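Local coordinates for protein Medium/long-chain acyl-CoA thioesterase YigI (Shewanella oneidensis, PDB 3E8P) that probably hydrolyses medium- and long-chain fatty acyl-CoA thioesters to free fatty acids and coenzyme A, using a hotdog-fold subunit, at residues F27-H30 / H34-L37; R22-F27 / K42-D47; V76-G81 / G159-G164; E58-G61 / Q65-L68; G82-A87 / G130-A135. All coordinates share one frame; numbering follows the deposited sequence.

Contact 1 (F27-H30 / H34-L37); sequences FDQH and HNLL
Phe27 O is approached by two groups: the imidazole of His34 and a bound water. His34 ND1 donates to Phe27 O at 2.8 Å with an N-H...O angle of 170°, meeting a lone pair of the carbonyl in its plane, and the oxygen lies in the plane of the imidazole ring. The water sits 3.0 Å from Phe27 O and equally 3.0 Å from Asn35 OD1, placed to bridge the two segments. One residue on, Asn35 ND2 donates to Gln29 O at 2.7 Å; the carbonyl oxygen lies close to the plane of the amide, but the nitrogen sits well above the carbonyl plane. Both asparagine heteroatoms are engaged, one directly and the other probably through water.

These acceptors are carbonyls from the C-terminal turn of helix 14-29, where the chain is about to leave the helix at His30 and fewer backbone N-H groups remain ahead to meet them. Side chains of helix 32-37, just past the tight corner, supply donors instead. With CG beside the backbone N (chi1 -64°), the His34 ring reaches back to helix 14-29, and its CE1 comes within 3.6 Å of Phe27 CD2, the rings meeting obliquely. The other ring nitrogen, NE2, bonds to His69 of the second subunit, so this imidazole joins the helical corner to the subunit interface. A leucine at His34 would probably cost Phe27 O its imidazole donor and leave His69 of the second subunit without its mate. Asp28 points away from this corner, and its OD1 accepts from Ile41 N.

Contact 2 (R22-F27 / K42-D47); sequences RVAEVF and KRYDID
Tyr44 leans its ring obliquely against one side of helix 14-29, meeting Val23 and Ala24 with the CD2-CE2 side of the ring. The Ala24 methyl, CB, lies 3.9 Å from Tyr44 CD2 and about as far from the tyrosine CB, while Val23 CG1 reaches Tyr44 CE2 at 4.0 Å. Alanine suits its place because the backbones come close here, Ala24 CA and Tyr44 CA being 6.4 Å apart, so that a single methyl is enough to reach the base of the ring. The tyrosine CG stands anti to the backbone N (chi1 -171°), which carries the ring inward past the helix.

In this hotdog fold the strand is 40-44, at one margin of the sheet, and helix 14-29 packs beside it. Just beyond Tyr44 the chain bends away in an Asx turn at Asp45. An alanine at Tyr44 would probably open a gap beside Val23 and leave Leu83 O, on the long helix 70-90, without its hydroxyl partner. That bond from Tyr44 OH is joined by a contact of the ring with Phe86 of the same helix, and the residue thus lies between two helices.

Contact 3 (V76-G81 / G159-G164); sequences VLDVVG and GTYMVG
The long helix 70-90 is the sausage of the hotdog fold, and strand 153-162 belongs to the antiparallel sheet that wraps it. The axes of the segments 76-81 and 159-162 come within 9.1 Å and cross at -48°, and the space is spanned by the ring of Tyr161, which points from the strand toward the helix.

At the buried tip, Tyr161 OH donates to Asp78 OD2 at 2.9 Å, using the carboxylate's anti lone pair. OD2 lies at the ring's edge, near its plane, and the planes of carboxylate and ring are 21° apart. Asp78 CG lies anti to the backbone N (chi1 -171°), which swings the carboxylate out from the helix to the phenol. The same OD2 is also bonded to Thr110 OG1 of strand 109-117, so two hydroxyls grip this one oxygen.

Glycine is the residue that fits on both sides of the ring. On the helix, a side chain at Gly81 would begin with a CB only 2.0 Å from the Tyr161 hydroxyl; on the strand, one at Gly159 would run into Tyr161 CE2. The helix backbone can therefore lie over one face of the ring, offset toward the rim, with Gly81 C 3.4 Å from Tyr161 CZ.

Contact 4 (E58-G61 / Q65-L68); sequences ELIG and QQIL
Gly61 N donates to Ile67 O at 2.9 Å in an almost straight bond, 176° at the hydrogen. The same oxygen also receives a CA-H...O contact from Ile60 CA at 3.6 Å. Next to this bond Ile60 and Leu68 form an antiparallel non-hydrogen-bonded pair whose side chains diverge. Each is packed separately: Leu68 CD1 rests 3.8 Å from Leu59 CB, while Ile60 CD1 lies against the amide of Gln66, 3.6 Å from its CD.

Around this first shell, the connecting turn is held by its own side chains. Gln66, in a left-handed backbone conformation, doubles back through a bend at chi2, and its NE2 bonds to Ile63 O, which holds the amide against Ile60 CD1. Asn62 OD1 likewise receives Gln65 N. Further out, Leu59 packs on Val72 of helix 70-90 and on Phe33 of the second subunit, and the backbone of Ile60 bonds to that subunit too.

The hairpin-like return thus depends on a backbone bond, which needs no particular side chain but does need an N-H at Gly61, while Leu59, Ile60 and Leu68 are left to make apolar contacts. Leucine and isoleucine suit that task here, at a corner lying between the helix of one subunit and the surface of its neighbour.

Contact 5 (G82-A87 / G130-A135); sequences GLTAFA and GSVIRA
Thr84 of the central hotdog helix packs on strand 125-134 of the sheet wrapped round it; the contact is tight where it meets the backbone of Gly130 and Ser131, and gives way toward the partly exposed Val132 and the corner at Ile133. The axes of the segments 82-87 and 130-132 approach to 7.6 Å at a crossing angle of -39°, close enough for the threonine to touch the strand backbone itself. Its methyl, CG2, stands anti to the backbone N (chi1 -62° for OG1) and reaches Ser131 C at 3.5 Å, while the serine side chain turns away from the helix. Beside it the hydroxyl faces Gly130, whose CA lies 3.9 Å from Thr84 OG1; a CB on that glycine would come to a tight 3.1 Å from the same oxygen, so a bare backbone suits this strand position. The hydroxyl is satisfied within its own helix, by Val80 O one turn back, and this leaves the beta-branched residue free to present an apolar methyl to the sheet. Cys142 and Val49 also pack against Thr84, burying it.

Val132 stands at the margin of this patch, an apolar residue whose CG2 branch touches the helix twice, 3.7 Å from Thr84 CG2 and 3.6 Å from Thr84 O. Beyond it the fit is looser: Ile133 and Arg134 form a classic beta bulge opposite Val141, where the chain turns a corner and leaves the helix behind. Both residues also pack on Leu118 of the fourth subunit, and Arg134 NH1 bonds to Tyr117 O of that subunit.

From the N terminus, helix 14-29 opens two loops that share Phe27: contact 1 closes a tight one on helix 32-37, and contact 2 a wider one round it, on the edge strand 40-44. Contact 4 then closes a short turn of its own, its centre about 20 Å from that of the chain, just before helix 70-90 begins. That helix opens the largest loop, which contact 3 closes with the last strand, near the C terminus; contact 5 is nested inside it. Contacts 3 and 5 fix successive turns of the central helix to the sheet, whereas contacts 1 and 2 bring up the N-terminal helices, and contacts 1, 3 and 4 all border the second subunit.

Contact 1 (F27-H30 / H34-L37)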
# COMPACT_ATOMS: atom_id res chain seq x y z
N PHE A 27 -0.99 26.90 -1.52
CA PHE A 27 -1.13 25.88 -0.49
C PHE A 27 -1.06 26.41 0.93
O PHE A 27 -1.70 25.85 1.83
CB PHE A 27 -0.07 24.79 -0.66
CG PHE A 27 -0.39 23.78 -1.73
CD1 PHE A 27 -0.48 24.15 -3.07
CD2 PHE A 27 -0.60 22.44 -1.39
CE1 PHE A 27 -0.78 23.21 -4.05
CE2 PHE A 27 -0.90 21.49 -2.37
CZ PHE A 27 -0.98 21.88 -3.70
N ASP A 28 -0.31 27.48 1.14
CA ASP A 28 -0.18 28.05 2.48
C ASP A 28 -1.34 28.94 2.95
O ASP A 28 -1.60 29.03 4.15
CB ASP A 28 1.13 28.83 2.61
CG ASP A 28 1.41 29.28 4.04
OD1 ASP A 28 1.72 28.42 4.89
OD2 ASP A 28 1.31 30.49 4.31
N GLN A 29 -2.03 29.58 2.01
CA GLN A 29 -3.13 30.48 2.39
C GLN A 29 -4.45 30.26 1.65
O GLN A 29 -5.52 30.55 2.18
CB GLN A 29 -2.70 31.94 2.20
CG GLN A 29 -1.56 32.40 3.12
CD GLN A 29 -1.97 32.43 4.59
OE1 GLN A 29 -1.12 32.55 5.48
NE2 GLN A 29 -3.27 32.33 4.86
N HIS A 30 -4.39 29.75 0.42
CA HIS A 30 -5.61 29.57 -0.35
C HIS A 30 -6.18 28.16 -0.43
O HIS A 30 -6.78 27.78 -1.44
CB HIS A 30 -5.42 30.16 -1.74
CG HIS A 30 -5.10 31.63 -1.72
ND1 HIS A 30 -3.84 32.11 -1.44
CD2 HIS A 30 -5.90 32.71 -1.86
CE1 HIS A 30 -3.88 33.43 -1.40
NE2 HIS A 30 -5.11 33.82 -1.65
N HIS A 34 -6.33 23.47 4.70
CA HIS A 34 -5.03 23.72 5.32
C HIS A 34 -5.19 24.83 6.34
O HIS A 34 -4.52 24.83 7.38
CB HIS A 34 -3.98 24.13 4.28
CG HIS A 34 -3.68 23.07 3.27
ND1 HIS A 34 -2.87 23.29 2.17
CD2 HIS A 34 -4.11 21.79 3.17
CE1 HIS A 34 -2.83 22.20 1.43
NE2 HIS A 34 -3.57 21.27 2.01
N ASN A 35 -6.09 25.77 6.05
CA ASN A 35 -6.34 26.88 6.95
C ASN A 35 -7.14 26.40 8.17
O ASN A 35 -7.04 26.99 9.24
CB ASN A 35 -7.07 28.01 6.22
CG ASN A 35 -6.19 28.67 5.15
OD1 ASN A 35 -5.00 28.87 5.35
ND2 ASN A 35 -6.79 29.01 4.02
N LEU A 36 -7.90 25.33 8.00
CA LEU A 36 -8.68 24.80 9.11
C LEU A 36 -7.76 24.06 10.08
O LEU A 36 -7.94 24.12 11.29
CB LEU A 36 -9.76 23.84 8.61
CG LEU A 36 -10.62 23.18 9.69
CD1 LEU A 36 -11.60 24.20 10.28
CD2 LEU A 36 -11.38 22.02 9.07
N LEU A 37 -6.77 23.36 9.53
CA LEU A 37 -5.82 22.61 10.35
C LEU A 37 -4.64 23.45 10.82
O LEU A 37 -4.11 23.22 11.91
CB LEU A 37 -5.30 21.39 9.58
CG LEU A 37 -6.10 20.08 9.68
CD1 LEU A 37 -7.54 20.33 9.28
CD2 LEU A 37 -5.47 19.01 8.79
O HOH W 1 -4.04 27.47 2.82

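Contact 2 (R22-F27 / K42-D47)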
# COMPACT_ATOMS: atom_id res chain seq x y z
N ARG A 22 4.67 30.72 -6.36
CA ARG A 22 3.24 30.87 -6.57
C ARG A 22 2.51 29.67 -5.96
O ARG A 22 1.52 29.84 -5.25
CB ARG A 22 2.94 30.96 -8.07
CG ARG A 22 1.46 30.89 -8.45
CD ARG A 22 0.72 32.19 -8.14
NE ARG A 22 -0.73 31.98 -8.04
CZ ARG A 22 -1.50 31.53 -9.03
NH1 ARG A 22 -0.97 31.23 -10.21
NH2 ARG A 22 -2.80 31.35 -8.84
N VAL A 23 3.00 28.47 -6.24
CA VAL A 23 2.40 27.26 -5.71
C VAL A 23 2.44 27.21 -4.19
O VAL A 23 1.48 26.79 -3.55
CB VAL A 23 3.09 26.00 -6.27
CG1 VAL A 23 2.47 24.75 -5.66
CG2 VAL A 23 2.96 25.96 -7.78
N ALA A 24 3.56 27.64 -3.61
CA ALA A 24 3.72 27.65 -2.16
C ALA A 24 2.68 28.56 -1.52
O ALA A 24 2.13 28.24 -0.46
CB ALA A 24 5.13 28.11 -1.79
N GLU A 25 2.41 29.69 -2.17
CA GLU A 25 1.44 30.66 -1.68
C GLU A 25 0.02 30.10 -1.67
O GLU A 25 -0.72 30.29 -0.70
CB GLU A 25 1.46 31.91 -2.57
CG GLU A 25 1.59 33.24 -1.81
CD GLU A 25 0.38 33.56 -0.93
OE1 GLU A 25 0.25 32.96 0.16
OE2 GLU A 25 -0.44 34.41 -1.34
N VAL A 26 -0.36 29.42 -2.74
CA VAL A 26 -1.70 28.84 -2.82
C VAL A 26 -1.93 27.82 -1.71
O VAL A 26 -2.95 27.87 -1.02
CB VAL A 26 -1.95 28.16 -4.19
CG1 VAL A 26 -3.36 27.60 -4.23
CG2 VAL A 26 -1.74 29.15 -5.32
N PHE A 27 -0.99 26.90 -1.52
CA PHE A 27 -1.13 25.88 -0.49
C PHE A 27 -1.06 26.41 0.93
O PHE A 27 -1.70 25.85 1.83
CB PHE A 27 -0.07 24.79 -0.66
CG PHE A 27 -0.39 23.78 -1.73
CD1 PHE A 27 -0.48 24.15 -3.07
CD2 PHE A 27 -0.60 22.44 -1.39
CE1 PHE A 27 -0.78 23.21 -4.05
CE2 PHE A 27 -0.90 21.49 -2.37
CZ PHE A 27 -0.98 21.88 -3.70
N LYS A 42 6.53 25.77 5.19
CA LYS A 42 7.69 26.46 5.74
C LYS A 42 8.68 26.90 4.66
O LYS A 42 9.13 28.04 4.66
CB LYS A 42 8.39 25.56 6.76
CG LYS A 42 9.34 26.30 7.69
CD LYS A 42 9.96 25.36 8.72
CE LYS A 42 10.89 26.11 9.68
NZ LYS A 42 11.60 25.19 10.61
N ARG A 43 9.01 25.98 3.75
CA ARG A 43 9.94 26.27 2.66
C ARG A 43 9.59 25.40 1.46
O ARG A 43 9.15 24.27 1.63
CB ARG A 43 11.38 26.00 3.10
CG ARG A 43 11.97 27.08 3.99
CD ARG A 43 13.38 26.72 4.44
NE ARG A 43 13.38 25.73 5.52
CZ ARG A 43 12.95 25.96 6.75
NH1 ARG A 43 12.45 27.15 7.08
NH2 ARG A 43 13.01 25.00 7.67
N TYR A 44 9.78 25.94 0.26
CA TYR A 44 9.47 25.20 -0.96
C TYR A 44 10.34 25.67 -2.12
O TYR A 44 10.14 26.77 -2.65
CB TYR A 44 7.98 25.35 -1.29
CG TYR A 44 7.49 24.46 -2.41
CD1 TYR A 44 7.78 23.10 -2.42
CD2 TYR A 44 6.70 24.97 -3.44
CE1 TYR A 44 7.29 22.27 -3.42
CE2 TYR A 44 6.21 24.14 -4.44
CZ TYR A 44 6.50 22.78 -4.42
OH TYR A 44 6.01 21.94 -5.40
N ASP A 45 11.29 24.84 -2.52
CA ASP A 45 12.20 25.14 -3.61
C ASP A 45 12.41 23.89 -4.47
O ASP A 45 11.76 22.87 -4.25
CB ASP A 45 13.54 25.60 -3.04
CG ASP A 45 14.04 24.69 -1.94
OD1 ASP A 45 14.20 23.48 -2.19
OD2 ASP A 45 14.27 25.18 -0.81
N ILE A 46 13.32 23.97 -5.44
CA ILE A 46 13.57 22.84 -6.33
C ILE A 46 14.12 21.60 -5.65
O ILE A 46 14.11 20.52 -6.23
CB ILE A 46 14.55 23.20 -7.47
CG1 ILE A 46 15.80 23.85 -6.88
CG2 ILE A 46 13.87 24.09 -8.48
CD1 ILE A 46 16.92 23.98 -7.87
N ASP A 47 14.61 21.75 -4.42
CA ASP A 47 15.14 20.61 -3.68
C ASP A 47 13.97 19.74 -3.22
O ASP A 47 13.98 18.53 -3.39
CB ASP A 47 15.93 21.07 -2.46
CG ASP A 47 17.18 21.84 -2.82
OD1 ASP A 47 17.78 22.46 -1.91
OD2 ASP A 47 17.57 21.82 -4.01

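Contact 3 (V76-G81 / G159-G164)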
# COMPACT_ATOMS: atom_id res chain seq x y z
N VAL A 76 -0.94 15.59 6.16
CA VAL A 76 0.38 16.20 5.97
C VAL A 76 1.26 15.40 5.01
O VAL A 76 1.89 15.96 4.12
CB VAL A 76 1.13 16.34 7.32
CG1 VAL A 76 2.52 16.94 7.08
CG2 VAL A 76 0.33 17.20 8.27
N LEU A 77 1.30 14.09 5.19
CA LEU A 77 2.12 13.25 4.32
C LEU A 77 1.69 13.34 2.86
O LEU A 77 2.55 13.35 1.97
CB LEU A 77 2.07 11.79 4.80
CG LEU A 77 2.75 11.50 6.14
CD1 LEU A 77 2.37 10.10 6.62
CD2 LEU A 77 4.25 11.60 5.97
N ASP A 78 0.39 13.41 2.61
CA ASP A 78 -0.13 13.50 1.23
C ASP A 78 0.25 14.82 0.57
O ASP A 78 0.66 14.86 -0.59
CB ASP A 78 -1.65 13.35 1.20
CG ASP A 78 -2.19 13.22 -0.23
OD1 ASP A 78 -3.38 13.52 -0.45
OD2 ASP A 78 -1.43 12.80 -1.12
N VAL A 79 0.11 15.91 1.32
CA VAL A 79 0.45 17.24 0.84
C VAL A 79 1.95 17.36 0.57
O VAL A 79 2.37 17.94 -0.44
CB VAL A 79 0.03 18.32 1.86
CG1 VAL A 79 0.47 19.70 1.37
CG2 VAL A 79 -1.49 18.27 2.06
N VAL A 80 2.76 16.81 1.47
CA VAL A 80 4.21 16.83 1.28
C VAL A 80 4.51 16.07 -0.01
O VAL A 80 5.30 16.52 -0.84
CB VAL A 80 4.96 16.11 2.43
CG1 VAL A 80 6.37 15.76 1.99
CG2 VAL A 80 5.01 16.99 3.67
N GLY A 81 3.86 14.93 -0.18
CA GLY A 81 4.08 14.11 -1.37
C GLY A 81 3.71 14.80 -2.67
O GLY A 81 4.42 14.68 -3.67
N GLY A 159 3.69 7.88 -1.75
CA GLY A 159 2.58 8.27 -2.61
C GLY A 159 2.86 8.21 -4.10
O GLY A 159 3.98 8.45 -4.55
N THR A 160 1.83 7.88 -4.86
CA THR A 160 1.92 7.82 -6.31
C THR A 160 1.09 9.00 -6.79
O THR A 160 -0.10 9.10 -6.48
CB THR A 160 1.34 6.50 -6.84
OG1 THR A 160 2.09 5.40 -6.30
CG2 THR A 160 1.44 6.46 -8.34
N TYR A 161 1.73 9.91 -7.52
CA TYR A 161 1.05 11.10 -7.98
C TYR A 161 0.98 11.27 -9.49
O TYR A 161 1.86 10.82 -10.23
CB TYR A 161 1.73 12.33 -7.37
CG TYR A 161 1.66 12.35 -5.87
CD1 TYR A 161 0.61 12.98 -5.21
CD2 TYR A 161 2.63 11.70 -5.09
CE1 TYR A 161 0.52 12.96 -3.82
CE2 TYR A 161 2.54 11.67 -3.71
CZ TYR A 161 1.48 12.30 -3.08
OH TYR A 161 1.37 12.25 -1.71
N MSE A 162 -0.09 11.91 -9.93
CA MSE A 162 -0.31 12.20 -11.34
C MSE A 162 0.30 13.59 -11.55
O MSE A 162 -0.07 14.54 -10.86
CB MSE A 162 -1.82 12.25 -11.63
CG MSE A 162 -2.17 12.34 -13.10
SE MSE A 162 -1.75 10.70 -14.05
CE MSE A 162 -3.32 9.68 -13.56
N VAL A 163 1.24 13.71 -12.48
CA VAL A 163 1.88 15.00 -12.75
C VAL A 163 1.74 15.44 -14.20
O VAL A 163 2.29 16.47 -14.61
CB VAL A 163 3.38 14.96 -12.38
CG1 VAL A 163 3.53 14.81 -10.87
CG2 VAL A 163 4.05 13.79 -13.09
N GLY A 164 0.99 14.66 -14.97
CA GLY A 164 0.77 14.97 -16.37
C GLY A 164 -0.38 14.13 -16.93
O GLY A 164 -1.03 13.42 -16.13
OXT GLY A 164 -0.62 14.19 -18.15

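Contact 4 (E58-G61 / Q65-L68)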
# COMPACT_ATOMS: atom_id res chain seq x y z
N GLU A 58 -7.71 21.13 18.67
CA GLU A 58 -8.59 20.61 17.62
C GLU A 58 -8.02 19.46 16.77
O GLU A 58 -8.76 18.79 16.05
CB GLU A 58 -9.01 21.73 16.66
CG GLU A 58 -9.91 22.79 17.25
CD GLU A 58 -9.25 23.57 18.37
OE1 GLU A 58 -8.01 23.74 18.32
OE2 GLU A 58 -9.97 24.03 19.27
N LEU A 59 -6.71 19.23 16.87
CA LEU A 59 -6.06 18.18 16.08
C LEU A 59 -5.83 16.87 16.83
O LEU A 59 -5.28 15.93 16.27
CB LEU A 59 -4.71 18.70 15.54
CG LEU A 59 -4.77 19.89 14.58
CD1 LEU A 59 -3.37 20.22 14.07
CD2 LEU A 59 -5.69 19.57 13.42
N ILE A 60 -6.26 16.81 18.08
CA ILE A 60 -6.06 15.61 18.90
C ILE A 60 -7.00 14.44 18.58
O ILE A 60 -8.19 14.63 18.36
CB ILE A 60 -6.21 15.96 20.40
CG1 ILE A 60 -5.11 16.94 20.80
CG2 ILE A 60 -6.15 14.70 21.25
CD1 ILE A 60 -5.19 17.37 22.24
N GLY A 61 -6.43 13.24 18.57
CA GLY A 61 -7.22 12.05 18.30
C GLY A 61 -7.62 11.38 19.60
O GLY A 61 -8.79 11.13 19.85
N GLN A 65 -3.93 10.11 25.69
CA GLN A 65 -2.54 10.06 25.21
C GLN A 65 -2.06 11.37 24.59
O GLN A 65 -0.87 11.54 24.34
CB GLN A 65 -2.39 8.94 24.17
CG GLN A 65 -2.82 7.55 24.63
CD GLN A 65 -1.86 6.93 25.64
OE1 GLN A 65 -2.10 5.83 26.13
NE2 GLN A 65 -0.78 7.65 25.95
N GLN A 66 -2.98 12.29 24.33
CA GLN A 66 -2.63 13.57 23.71
C GLN A 66 -1.85 13.34 22.42
O GLN A 66 -0.82 13.96 22.19
CB GLN A 66 -1.81 14.44 24.68
CG GLN A 66 -2.63 15.12 25.76
CD GLN A 66 -3.58 16.18 25.21
OE1 GLN A 66 -3.15 17.24 24.75
NE2 GLN A 66 -4.87 15.88 25.23
N ILE A 67 -2.35 12.44 21.59
CA ILE A 67 -1.67 12.17 20.32
C ILE A 67 -2.43 12.79 19.16
O ILE A 67 -3.65 12.99 19.21
CB ILE A 67 -1.51 10.65 20.07
CG1 ILE A 67 -2.87 9.97 20.03
CG2 ILE A 67 -0.69 10.02 21.17
CD1 ILE A 67 -2.78 8.54 19.63
N LEU A 68 -1.69 13.12 18.12
CA LEU A 68 -2.24 13.71 16.92
C LEU A 68 -3.16 12.67 16.27
O LEU A 68 -2.88 11.47 16.32
CB LEU A 68 -1.08 14.07 15.99
CG LEU A 68 -1.29 15.00 14.79
CD1 LEU A 68 -1.65 16.40 15.27
CD2 LEU A 68 -0.00 15.03 13.97

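Contact 5 (G82-A87 / G130-A135)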
# COMPACT_ATOMS: atom_id res chain seq x y z
N GLY A 82 2.59 15.52 -2.67
CA GLY A 82 2.15 16.21 -3.86
C GLY A 82 3.11 17.32 -4.27
O GLY A 82 3.48 17.42 -5.43
N LEU A 83 3.51 18.13 -3.30
CA LEU A 83 4.44 19.23 -3.55
C LEU A 83 5.82 18.70 -3.95
O LEU A 83 6.51 19.31 -4.78
CB LEU A 83 4.53 20.13 -2.31
CG LEU A 83 3.25 20.93 -2.04
CD1 LEU A 83 3.27 21.56 -0.65
CD2 LEU A 83 3.13 22.00 -3.11
N THR A 84 6.21 17.56 -3.38
CA THR A 84 7.50 16.94 -3.69
C THR A 84 7.45 16.47 -5.14
O THR A 84 8.40 16.65 -5.90
CB THR A 84 7.77 15.69 -2.79
OG1 THR A 84 7.82 16.09 -1.40
CG2 THR A 84 9.08 14.99 -3.20
N ALA A 85 6.33 15.87 -5.51
CA ALA A 85 6.14 15.37 -6.86
C ALA A 85 6.19 16.52 -7.86
O ALA A 85 6.86 16.41 -8.89
CB ALA A 85 4.81 14.63 -6.96
N PHE A 86 5.50 17.61 -7.57
CA PHE A 86 5.46 18.77 -8.47
C PHE A 86 6.83 19.44 -8.61
O PHE A 86 7.19 19.90 -9.69
CB PHE A 86 4.42 19.80 -7.98
CG PHE A 86 4.10 20.87 -9.00
CD1 PHE A 86 3.43 20.55 -10.18
CD2 PHE A 86 4.49 22.19 -8.78
CE1 PHE A 86 3.15 21.54 -11.13
CE2 PHE A 86 4.22 23.18 -9.73
CZ PHE A 86 3.55 22.85 -10.91
N ALA A 87 7.59 19.51 -7.52
CA ALA A 87 8.91 20.12 -7.57
C ALA A 87 9.83 19.27 -8.46
O ALA A 87 10.63 19.80 -9.23
CB ALA A 87 9.49 20.24 -6.17
N GLY A 130 9.89 15.07 2.16
CA GLY A 130 9.75 13.93 1.28
C GLY A 130 10.79 13.95 0.18
O GLY A 130 11.67 14.82 0.17
N SER A 131 10.70 12.99 -0.73
CA SER A 131 11.61 12.91 -1.86
C SER A 131 10.98 12.04 -2.93
O SER A 131 10.08 11.23 -2.66
CB SER A 131 12.97 12.33 -1.44
OG SER A 131 12.86 10.99 -0.97
N VAL A 132 11.46 12.23 -4.15
CA VAL A 132 10.97 11.52 -5.31
C VAL A 132 11.78 10.24 -5.46
O VAL A 132 13.01 10.30 -5.50
CB VAL A 132 11.15 12.39 -6.58
CG1 VAL A 132 10.65 11.64 -7.82
CG2 VAL A 132 10.40 13.71 -6.40
N ILE A 133 11.12 9.09 -5.54
CA ILE A 133 11.86 7.85 -5.71
C ILE A 133 11.72 7.36 -7.14
O ILE A 133 12.45 6.48 -7.58
CB ILE A 133 11.42 6.77 -4.68
CG1 ILE A 133 9.92 6.50 -4.77
CG2 ILE A 133 11.79 7.24 -3.27
CD1 ILE A 133 9.50 5.30 -3.93
N ARG A 134 10.77 7.95 -7.86
CA ARG A 134 10.55 7.63 -9.27
C ARG A 134 9.96 8.87 -9.91
O ARG A 134 8.82 9.23 -9.63
CB ARG A 134 9.59 6.46 -9.44
CG ARG A 134 9.08 6.33 -10.87
CD ARG A 134 8.29 5.08 -11.08
NE ARG A 134 7.65 5.06 -12.40
CZ ARG A 134 7.19 3.95 -12.98
NH1 ARG A 134 7.30 2.78 -12.36
NH2 ARG A 134 6.62 4.02 -14.17
N ALA A 135 10.74 9.53 -10.75
CA ALA A 135 10.28 10.75 -11.41
C ALA A 135 9.73 10.43 -12.79
O ALA A 135 10.30 9.63 -13.51
CB ALA A 135 11.42 11.75 -11.51